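Probable acetyltransferases (Chromobacterium violaceum, PDB 3PZJ) probably transfers an acetyl group from acetyl-CoA to an acceptor amine, perhaps a protein N-terminus, as a member of the GNAT family. Local coordinates at residues 153-163 / 191-202. Sequence-based numbering, arbitrary orientation. Where two conformers were deposited one is given.
Sequences YRRCEWRCDSR and RNRDTHVFSMLD
The guanidinium groups of Arg163 and Arg191 lie flat on each other, planes 14° and centres 3.6 Å apart, with water 4 at the edge of Arg163. One face of the Arg193 guanidinium covers the Cys160-Asp161 peptide, while its edge meets Thr195 OG1 through NE (3.0 Å). Ser162 CB sits over one face of the His196 ring, a CH-pi contact; Cys160 SG approaches the edges of His196 and Phe198. With CG beside its backbone N (chi1 -59°), Phe198 brings its ring edge to Trp158 O. Helix 165-174 covers Trp158, Cys160 and Phe198. Across the sheet, Val197 CG2 covers a face of the Arg159 guanidinium, whose NE bonds Glu157 OE2; Arg155 grips Glu157 OE1 side-on with NE and NH2. Between the two faces runs an antiparallel ladder of adjacent GNAT strands, hydrogen-bonded at Cys156-Met200, Trp158-Phe198 and Cys160-His196, extended by Asp202 N to Arg154 O and Ser162 N to Asp194 O. The chemistry is thus divided: a largely apolar face meets the helices, with polar His196 at its more open end; opposite, one carboxylate probably offsets only part of two arginines' charge, Glu179 also pairing with Arg155. Water and nearby Asp161 probably ease the like-charged Arg163-Arg191 stack.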
loop_
_atom_site.group_PDB
_atom_site.type_symbol
_atom_site.label_atom_id
_atom_site.label_comp_id
_atom_site.label_asym_id
_atom_site.label_seq_id
_atom_site.Cartn_x
_atom_site.Cartn_y
_atom_site.Cartn_z
ATOM N N TYR A 153 -12.195 -3.564 -11.093
ATOM C CA TYR A 153 -10.833 -3.770 -10.467
ATOM C C TYR A 153 -10.001 -4.677 -11.353
ATOM O O TYR A 153 -10.518 -5.663 -11.983
ATOM C CB TYR A 153 -10.903 -4.203 -8.957
ATOM C CG TYR A 153 -11.348 -3.062 -8.097
ATOM C CD1 TYR A 153 -10.422 -2.143 -7.579
ATOM C CD2 TYR A 153 -12.697 -2.807 -7.923
ATOM C CE1 TYR A 153 -10.849 -1.054 -6.811
ATOM C CE2 TYR A 153 -13.165 -1.691 -7.226
ATOM C CZ TYR A 153 -12.226 -0.789 -6.729
ATOM O OH TYR A 153 -12.697 0.228 -6.023
ATOM N N ARG A 154 -8.725 -4.352 -11.447
ATOM C CA ARG A 154 -7.714 -5.119 -12.224
ATOM C C ARG A 154 -6.878 -6.072 -11.375
ATOM O O ARG A 154 -6.338 -7.031 -11.882
ATOM C CB ARG A 154 -6.737 -4.137 -12.906
ATOM C CG ARG A 154 -7.370 -3.284 -13.931
ATOM C CD ARG A 154 -6.382 -2.382 -14.620
ATOM N NE ARG A 154 -5.571 -3.135 -15.488
ATOM C CZ ARG A 154 -4.251 -3.180 -15.497
ATOM N NH1 ARG A 154 -3.532 -2.571 -14.599
ATOM N NH2 ARG A 154 -3.653 -3.956 -16.409
ATOM N N ARG A 155 -6.788 -5.813 -10.086
ATOM C CA ARG A 155 -5.912 -6.528 -9.191
ATOM C C ARG A 155 -6.623 -6.622 -7.810
ATOM O O ARG A 155 -7.040 -5.578 -7.277
ATOM C CB ARG A 155 -4.626 -5.693 -9.026
ATOM C CG ARG A 155 -3.635 -6.237 -7.981
ATOM C CD ARG A 155 -2.543 -5.229 -7.636
ATOM N NE ARG A 155 -1.712 -5.667 -6.532
ATOM C CZ ARG A 155 -0.885 -6.752 -6.549
ATOM N NH1 ARG A 155 -0.646 -7.462 -7.633
ATOM N NH2 ARG A 155 -0.292 -7.117 -5.447
ATOM N N CYS A 156 -6.739 -7.817 -7.251
ATOM C CA CYS A 156 -7.315 -8.095 -5.980
ATOM C C CYS A 156 -6.230 -8.684 -5.027
ATOM O O CYS A 156 -5.771 -9.688 -5.496
ATOM C CB CYS A 156 -8.558 -8.990 -6.020
ATOM S SG CYS A 156 -10.046 -8.182 -6.642
ATOM N N GLU A 157 -5.774 -8.088 -3.946
ATOM C CA GLU A 157 -4.728 -8.655 -3.140
ATOM C C GLU A 157 -5.325 -9.470 -2.019
ATOM O O GLU A 157 -6.441 -9.266 -1.630
ATOM C CB GLU A 157 -3.878 -7.572 -2.501
ATOM C CG GLU A 157 -2.948 -6.976 -3.382
ATOM C CD GLU A 157 -2.052 -5.970 -2.717
ATOM O OE1 GLU A 157 -1.201 -5.495 -3.409
ATOM O OE2 GLU A 157 -2.204 -5.674 -1.557
ATOM N N TRP A 158 -4.515 -10.370 -1.502
ATOM C CA TRP A 158 -4.718 -11.038 -0.251
ATOM C C TRP A 158 -3.380 -10.957 0.454
ATOM O O TRP A 158 -2.387 -11.293 -0.104
ATOM C CB TRP A 158 -5.151 -12.482 -0.450
ATOM C CG TRP A 158 -5.411 -13.305 0.788
ATOM C CD1 TRP A 158 -4.511 -13.708 1.710
ATOM C CD2 TRP A 158 -6.656 -13.851 1.195
ATOM N NE1 TRP A 158 -5.111 -14.456 2.668
ATOM C CE2 TRP A 158 -6.435 -14.563 2.374
ATOM C CE3 TRP A 158 -7.938 -13.816 0.673
ATOM C CZ2 TRP A 158 -7.445 -15.226 3.029
ATOM C CZ3 TRP A 158 -8.926 -14.462 1.338
ATOM C CH2 TRP A 158 -8.677 -15.162 2.493
ATOM N N ARG A 159 -3.403 -10.467 1.675
ATOM C CA ARG A 159 -2.173 -10.320 2.483
ATOM C C ARG A 159 -2.307 -11.029 3.855
ATOM O O ARG A 159 -3.381 -11.092 4.451
ATOM C CB ARG A 159 -1.868 -8.871 2.798
ATOM C CG ARG A 159 -1.489 -8.062 1.639
ATOM C CD ARG A 159 -1.078 -6.615 1.992
ATOM N NE ARG A 159 -0.707 -5.946 0.755
ATOM C CZ ARG A 159 0.254 -5.043 0.641
ATOM N NH1 ARG A 159 0.464 -4.459 -0.527
ATOM N NH2 ARG A 159 0.917 -4.688 1.706
ATOM N N CYS A 160 -1.200 -11.570 4.350
ATOM C CA CYS A 160 -1.196 -12.188 5.700
ATOM C C CYS A 160 0.146 -12.191 6.355
ATOM O O CYS A 160 1.175 -11.988 5.767
ATOM C CB CYS A 160 -1.778 -13.612 5.660
ATOM S SG CYS A 160 -0.786 -14.799 4.814
ATOM N N ASP A 161 0.123 -12.335 7.670
ATOM C CA ASP A 161 1.352 -12.514 8.434
ATOM C C ASP A 161 1.959 -13.780 7.961
ATOM O O ASP A 161 1.285 -14.778 7.748
ATOM C CB ASP A 161 1.038 -12.510 9.946
ATOM C CG ASP A 161 2.283 -12.546 10.831
ATOM O OD1 ASP A 161 3.127 -13.477 10.668
ATOM O OD2 ASP A 161 2.353 -11.662 11.730
ATOM N N SER A 162 3.259 -13.770 7.756
ATOM C CA SER A 162 3.921 -14.963 7.214
ATOM C C SER A 162 3.797 -16.154 8.161
ATOM O O SER A 162 3.893 -17.327 7.736
ATOM C CB SER A 162 5.411 -14.672 6.935
ATOM O OG SER A 162 6.089 -14.521 8.184
ATOM N N ARG A 163 3.501 -15.886 9.438
ATOM C CA ARG A 163 3.295 -16.989 10.413
ATOM C C ARG A 163 1.890 -17.564 10.370
ATOM O O ARG A 163 1.615 -18.568 11.043
ATOM C CB ARG A 163 3.604 -16.540 11.838
ATOM C CG ARG A 163 5.060 -16.227 12.001
ATOM C CD ARG A 163 5.425 -15.964 13.430
ATOM N NE ARG A 163 4.673 -14.898 14.059
ATOM C CZ ARG A 163 3.698 -15.095 14.957
ATOM N NH1 ARG A 163 3.302 -16.333 15.295
ATOM N NH2 ARG A 163 3.093 -14.046 15.514
ATOM N N ARG A 191 5.805 -8.016 18.271
ATOM C CA ARG A 191 6.708 -8.845 17.512
ATOM C C ARG A 191 6.731 -8.435 16.025
ATOM O O ARG A 191 5.858 -7.739 15.562
ATOM C CB ARG A 191 6.458 -10.357 17.756
ATOM C CG ARG A 191 5.188 -10.985 17.247
ATOM C CD ARG A 191 5.115 -12.474 17.707
ATOM N NE ARG A 191 6.153 -13.320 17.071
ATOM C CZ ARG A 191 6.350 -14.625 17.303
ATOM N NH1 ARG A 191 5.605 -15.299 18.178
ATOM N NH2 ARG A 191 7.329 -15.269 16.669
ATOM N N ASN A 192 7.798 -8.841 15.351
ATOM C CA ASN A 192 7.944 -8.647 13.942
ATOM C C ASN A 192 6.811 -9.316 13.154
ATOM O O ASN A 192 6.319 -10.405 13.506
ATOM C CB ASN A 192 9.265 -9.241 13.478
ATOM C CG ASN A 192 9.455 -9.052 12.018
ATOM O OD1 ASN A 192 9.751 -7.939 11.615
ATOM N ND2 ASN A 192 9.315 -10.121 11.204
ATOM N N ARG A 193 6.416 -8.666 12.073
ATOM C CA ARG A 193 5.560 -9.266 11.064
ATOM C C ARG A 193 6.167 -9.065 9.700
ATOM O O ARG A 193 6.485 -7.981 9.352
ATOM C CB ARG A 193 4.184 -8.642 11.037
ATOM C CG ARG A 193 3.444 -8.984 9.784
ATOM C CD ARG A 193 1.943 -8.916 9.916
ATOM N NE ARG A 193 1.311 -8.757 8.624
ATOM C CZ ARG A 193 0.017 -8.723 8.380
ATOM N NH1 ARG A 193 -0.371 -8.573 7.155
ATOM N NH2 ARG A 193 -0.877 -8.821 9.318
ATOM N N ASP A 194 6.349 -10.146 8.972
ATOM C CA ASP A 194 6.632 -10.126 7.560
ATOM C C ASP A 194 5.325 -10.448 6.908
ATOM O O ASP A 194 4.592 -11.392 7.302
ATOM C CB ASP A 194 7.612 -11.261 7.145
ATOM C CG ASP A 194 8.970 -11.214 7.861
ATOM O OD1 ASP A 194 9.475 -10.181 8.297
ATOM O OD2 ASP A 194 9.557 -12.252 7.944
ATOM N N THR A 195 5.008 -9.741 5.848
ATOM C CA THR A 195 3.752 -9.916 5.173
ATOM C C THR A 195 3.863 -10.629 3.846
ATOM O O THR A 195 4.525 -10.175 3.004
ATOM C CB THR A 195 3.121 -8.565 4.900
ATOM O OG1 THR A 195 2.790 -7.955 6.128
ATOM C CG2 THR A 195 1.888 -8.745 4.042
ATOM N N HIS A 196 3.144 -11.718 3.671
ATOM C CA HIS A 196 3.032 -12.334 2.361
ATOM C C HIS A 196 1.988 -11.586 1.532
ATOM O O HIS A 196 0.859 -11.293 2.056
ATOM C CB HIS A 196 2.534 -13.793 2.477
ATOM C CG HIS A 196 3.498 -14.775 3.094
ATOM N ND1 HIS A 196 4.868 -14.685 2.993
ATOM C CD2 HIS A 196 3.243 -15.942 3.760
ATOM C CE1 HIS A 196 5.420 -15.744 3.588
ATOM N NE2 HIS A 196 4.455 -16.505 4.075
ATOM N N VAL A 197 2.314 -11.319 0.260
ATOM C CA VAL A 197 1.380 -10.694 -0.680
ATOM C C VAL A 197 1.040 -11.656 -1.784
ATOM O O VAL A 197 1.942 -12.260 -2.428
ATOM C CB VAL A 197 1.941 -9.379 -1.283
ATOM C CG1 VAL A 197 0.905 -8.744 -2.267
ATOM C CG2 VAL A 197 2.326 -8.390 -0.176
ATOM N N PHE A 198 -0.265 -11.855 -1.968
ATOM C CA PHE A 198 -0.827 -12.661 -2.990
ATOM C C PHE A 198 -1.752 -11.783 -3.853
ATOM O O PHE A 198 -2.272 -10.821 -3.354
ATOM C CB PHE A 198 -1.697 -13.758 -2.419
ATOM C CG PHE A 198 -1.001 -14.695 -1.480
ATOM C CD1 PHE A 198 -0.537 -15.935 -1.927
ATOM C CD2 PHE A 198 -0.897 -14.405 -0.126
ATOM C CE1 PHE A 198 0.079 -16.824 -1.036
ATOM C CE2 PHE A 198 -0.291 -15.284 0.736
ATOM C CZ PHE A 198 0.239 -16.473 0.272
ATOM N N SER A 199 -2.035 -12.177 -5.091
ATOM C CA SER A 199 -2.940 -11.430 -5.928
ATOM C C SER A 199 -3.653 -12.255 -6.946
ATOM O O SER A 199 -3.189 -13.330 -7.339
ATOM C CB SER A 199 -2.223 -10.277 -6.649
ATOM O OG SER A 199 -1.458 -10.770 -7.734
HETATM N N MSE A 200 -4.794 -11.725 -7.383
HETATM C CA MSE A 200 -5.594 -12.288 -8.461
HETATM C C MSE A 200 -5.941 -11.173 -9.445
HETATM O O MSE A 200 -6.581 -10.185 -9.086
HETATM C CB MSE A 200 -6.868 -12.927 -7.909
HETATM C CG MSE A 200 -8.091 -12.734 -8.793
HETATM SE SE MSE A 200 -9.111 -14.380 -9.034
HETATM C CE MSE A 200 -7.674 -15.538 -9.663
ATOM N N LEU A 201 -5.505 -11.341 -10.688
ATOM C CA LEU A 201 -5.630 -10.354 -11.704
ATOM C C LEU A 201 -6.928 -10.568 -12.438
ATOM O O LEU A 201 -7.490 -11.685 -12.445
ATOM C CB LEU A 201 -4.492 -10.489 -12.682
ATOM C CG LEU A 201 -3.059 -10.364 -12.188
ATOM C CD1 LEU A 201 -2.114 -10.200 -13.357
ATOM C CD2 LEU A 201 -2.936 -9.121 -11.249
ATOM N N ASP A 202 -7.384 -9.522 -13.119
ATOM C CA ASP A 202 -8.621 -9.610 -13.851
ATOM C C ASP A 202 -8.573 -10.732 -14.897
ATOM O O ASP A 202 -9.554 -11.421 -15.099
ATOM C CB ASP A 202 -9.076 -8.262 -14.447
ATOM C CG ASP A 202 -8.052 -7.534 -15.311
ATOM O OD1 ASP A 202 -6.925 -7.983 -15.461
ATOM O OD2 ASP A 202 -8.416 -6.436 -15.845
HETATM O O HOH W 1 -6.753 -4.832 -17.268
HETATM O O HOH W 2 -3.095 -8.305 6.189
HETATM O O HOH W 3 5.886 -12.760 10.247
HETATM O O HOH W 4 4.236 -12.070 13.581
HETATM O O HOH W 5 5.395 -18.826 5.012
#